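Local coordinates for putative glycosyltransferase (Mannosyltransferase) involved in glycosylating the PBCV-1 major capsid protein (Paramecium bursaria Chlorella virus 1, PDB 2P6W) that probably transfers a sugar from a nucleotide donor in glycosylating the viral major capsid protein, through this manganese-binding N-terminal domain, at residues T95-L100 and P174-C179. Residues are numbered along the deposited sequence; the frame is centred on the assembly and turned at random.
Sequences TSFIDL and PYTLNC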
ATOM      1  N   THR A  95       2.252   3.452  14.607  1.00 24.70           N
ATOM      2  CA  THR A  95       2.248   4.777  15.207  1.00 25.90           C
ATOM      3  C   THR A  95       3.602   5.156  15.820  1.00 25.52           C
ATOM      4  O   THR A  95       3.813   6.323  16.172  1.00 26.02           O
ATOM      5  CB  THR A  95       1.090   4.901  16.214  1.00 26.51           C
ATOM      6  OG1 THR A  95       1.078   3.747  17.062  1.00 29.24           O
ATOM      7  CG2 THR A  95      -0.245   4.977  15.453  1.00 27.28           C
ATOM      8  N   SER A  96       4.530   4.196  15.936  1.00 25.13           N
ATOM      9  CA  SER A  96       5.893   4.537  16.337  1.00 25.29           C
ATOM     10  C   SER A  96       6.681   5.154  15.181  1.00 25.02           C
ATOM     11  O   SER A  96       7.743   5.743  15.397  1.00 24.82           O
ATOM     12  CB  SER A  96       6.643   3.329  16.912  1.00 26.45           C
ATOM     13  OG  SER A  96       6.811   2.326  15.923  1.00 28.88           O
ATOM     14  N   PHE A  97       6.152   5.010  13.957  1.00 23.88           N
ATOM     15  CA  PHE A  97       6.846   5.430  12.727  1.00 24.14           C
ATOM     16  C   PHE A  97       6.182   6.622  12.044  1.00 24.05           C
ATOM     17  O   PHE A  97       6.816   7.314  11.238  1.00 24.70           O
ATOM     18  CB  PHE A  97       6.899   4.266  11.725  1.00 24.18           C
ATOM     19  CG  PHE A  97       7.770   3.125  12.175  1.00 23.85           C
ATOM     20  CD1 PHE A  97       9.147   3.130  11.917  1.00 23.51           C
ATOM     21  CD2 PHE A  97       7.220   2.056  12.857  1.00 22.49           C
ATOM     22  CE1 PHE A  97       9.955   2.082  12.353  1.00 22.91           C
ATOM     23  CE2 PHE A  97       8.016   0.991  13.280  1.00 23.21           C
ATOM     24  CZ  PHE A  97       9.378   1.002  13.025  1.00 22.90           C
ATOM     25  N   ILE A  98       4.904   6.843  12.345  1.00 23.77           N
ATOM     26  CA  ILE A  98       4.146   7.921  11.719  1.00 24.08           C
ATOM     27  C   ILE A  98       3.126   8.515  12.681  1.00 24.55           C
ATOM     28  O   ILE A  98       2.533   7.800  13.490  1.00 25.04           O
ATOM     29  CB  ILE A  98       3.465   7.445  10.377  1.00 24.40           C
ATOM     30  CG1 ILE A  98       2.731   8.590   9.678  1.00 23.72           C
ATOM     31  CG2 ILE A  98       2.544   6.260  10.603  1.00 24.45           C
ATOM     32  CD1 ILE A  98       2.362   8.275   8.214  1.00 24.27           C
ATOM     33  N   ASP A  99       2.958   9.833  12.597  1.00 24.82           N
ATOM     34  CA  ASP A  99       2.026  10.574  13.426  1.00 25.59           C
ATOM     35  C   ASP A  99       0.702  10.664  12.662  1.00 25.98           C
ATOM     36  O   ASP A  99       0.624  11.347  11.633  1.00 25.80           O
ATOM     37  CB  ASP A  99       2.610  11.970  13.671  1.00 25.42           C
ATOM     38  CG  ASP A  99       1.690  12.877  14.456  1.00 26.76           C
ATOM     39  OD1 ASP A  99       0.595  12.448  14.868  1.00 26.93           O
ATOM     40  OD2 ASP A  99       2.098  14.039  14.671  1.00 30.94           O
ATOM     41  N   LEU A 100      -0.322   9.970  13.171  1.00 26.26           N
ATOM     42  CA  LEU A 100      -1.648   9.956  12.538  1.00 27.54           C
ATOM     43  C   LEU A 100      -2.662  10.854  13.255  1.00 28.22           C
ATOM     44  O   LEU A 100      -3.872  10.719  13.045  1.00 29.78           O
ATOM     45  CB  LEU A 100      -2.182   8.518  12.447  1.00 27.46           C
ATOM     46  CG  LEU A 100      -1.360   7.558  11.573  1.00 28.23           C
ATOM     47  CD1 LEU A 100      -1.905   6.139  11.685  1.00 27.48           C
ATOM     48  CD2 LEU A 100      -1.318   8.028  10.126  1.00 26.69           C
ATOM     49  N   PRO A 174      10.254   8.005   2.586  1.00 20.54           N
ATOM     50  CA  PRO A 174       9.869   6.602   2.547  1.00 20.55           C
ATOM     51  C   PRO A 174      10.731   5.616   3.343  1.00 20.97           C
ATOM     52  O   PRO A 174      10.499   4.399   3.269  1.00 20.91           O
ATOM     53  CB  PRO A 174      10.015   6.289   1.058  1.00 20.54           C
ATOM     54  CG  PRO A 174      11.275   7.052   0.690  1.00 20.22           C
ATOM     55  CD  PRO A 174      11.162   8.353   1.475  1.00 21.36           C
ATOM     56  N   TYR A 175      11.718   6.116   4.080  1.00 21.46           N
ATOM     57  CA  TYR A 175      12.806   5.253   4.570  1.00 21.99           C
ATOM     58  C   TYR A 175      12.368   4.137   5.495  1.00 22.18           C
ATOM     59  O   TYR A 175      13.000   3.081   5.507  1.00 22.26           O
ATOM     60  CB  TYR A 175      13.938   6.063   5.213  1.00 22.52           C
ATOM     61  CG  TYR A 175      14.359   7.220   4.356  1.00 22.25           C
ATOM     62  CD1 TYR A 175      14.665   7.039   2.997  1.00 23.41           C
ATOM     63  CD2 TYR A 175      14.398   8.516   4.879  1.00 21.10           C
ATOM     64  CE1 TYR A 175      15.031   8.127   2.195  1.00 23.70           C
ATOM     65  CE2 TYR A 175      14.766   9.598   4.092  1.00 23.82           C
ATOM     66  CZ  TYR A 175      15.083   9.397   2.750  1.00 23.28           C
ATOM     67  OH  TYR A 175      15.433  10.477   1.952  1.00 25.26           O
ATOM     68  N   THR A 176      11.295   4.370   6.247  1.00 21.85           N
ATOM     69  CA  THR A 176      10.786   3.338   7.148  1.00 21.85           C
ATOM     70  C   THR A 176       9.471   2.719   6.683  1.00 21.21           C
ATOM     71  O   THR A 176       9.212   1.550   7.003  1.00 21.44           O
ATOM     72  CB  THR A 176      10.581   3.852   8.576  1.00 22.26           C
ATOM     73  OG1 THR A 176       9.665   4.949   8.558  1.00 23.00           O
ATOM     74  CG2 THR A 176      11.922   4.293   9.192  1.00 21.07           C
ATOM     75  N   LEU A 177       8.640   3.488   5.968  1.00 20.42           N
ATOM     76  CA  LEU A 177       7.289   3.013   5.635  1.00 20.62           C
ATOM     77  C   LEU A 177       7.043   2.595   4.173  1.00 19.90           C
ATOM     78  O   LEU A 177       6.017   1.996   3.864  1.00 20.20           O
ATOM     79  CB  LEU A 177       6.217   4.004   6.098  1.00 20.26           C
ATOM     80  CG  LEU A 177       6.152   4.129   7.631  1.00 21.67           C
ATOM     81  CD1 LEU A 177       5.386   5.364   8.034  1.00 23.58           C
ATOM     82  CD2 LEU A 177       5.533   2.885   8.305  1.00 22.93           C
ATOM     83  N   ASN A 178       7.970   2.923   3.283  1.00 19.49           N
ATOM     84  CA  ASN A 178       7.881   2.417   1.908  1.00 19.89           C
ATOM     85  C   ASN A 178       9.313   2.250   1.427  1.00 20.40           C
ATOM     86  O   ASN A 178       9.772   2.924   0.505  1.00 19.96           O
ATOM     87  CB  ASN A 178       7.068   3.360   1.020  1.00 20.92           C
ATOM     88  CG  ASN A 178       6.710   2.741  -0.327  1.00 19.44           C
ATOM     89  OD1 ASN A 178       7.225   1.679  -0.709  1.00 20.19           O
ATOM     90  ND2 ASN A 178       5.799   3.398  -1.060  1.00 22.02           N
ATOM     91  N   CYS A 179      10.029   1.364   2.121  1.00 19.83           N
ATOM     92  CA  CYS A 179      11.466   1.269   1.939  1.00 20.65           C
ATOM     93  C   CYS A 179      11.805   0.360   0.767  1.00 21.01           C
ATOM     94  O   CYS A 179      11.977  -0.861   0.914  1.00 21.73           O
ATOM     95  CB  CYS A 179      12.134   0.809   3.239  1.00 19.58           C
ATOM     96  SG  CYS A 179      13.926   0.916   3.094  1.00 22.67           S
TER
HETATM   97  O   HOH W   1       9.390   6.866  10.606  1.00 26.33           O
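Leu177 sets its forked end against two consecutive residues, Phe97 and Ile98. CD1 lies 3.7 Å from CB of Ile98, touches its CG2 methyl and also comes near CB of Phe97, while CD2 rests 3.9 Å from CB of Phe97. A branched aliphatic residue suits this place because its two methyls diverge and can touch adjacent residues of the other loop. The backbone points CB of Ile98 at Leu177, and with CG1 anti to the backbone N (chi1 -177°) CG2 sits where it meets CD1. The Phe97 ring swings on to Thr176, its CD1 coming 3.7 Å from CB of Thr176 at an oblique tilt, and Leu192 packs on the same phenylalanine. Two loops of the GT-A-type nucleotide-sugar-binding domain are joined in this way: one runs from strand 83-85, just after the DxD aspartates Asp80 and Asp82 on manganese, to strand 107-110, and the other from 169-172 to 179-180. Ile98 also touches His108, and Leu177 touches Phe110, both of strand 107-110. Beside the apolar patch, a water in the plane of the Phe97 ring, at its edge, donates to Phe97 O (2.7 Å) and is hydrogen-bonded to Thr176 OG1 (2.8 Å). Threonine serves both needs: CB makes its closest contact with the ring, and OG1, near the same ring carbon, also bonds the water. Next to Leu177, Asn178 OD1 accepts a hydrogen bond from ND1 of His195, a manganese ligand.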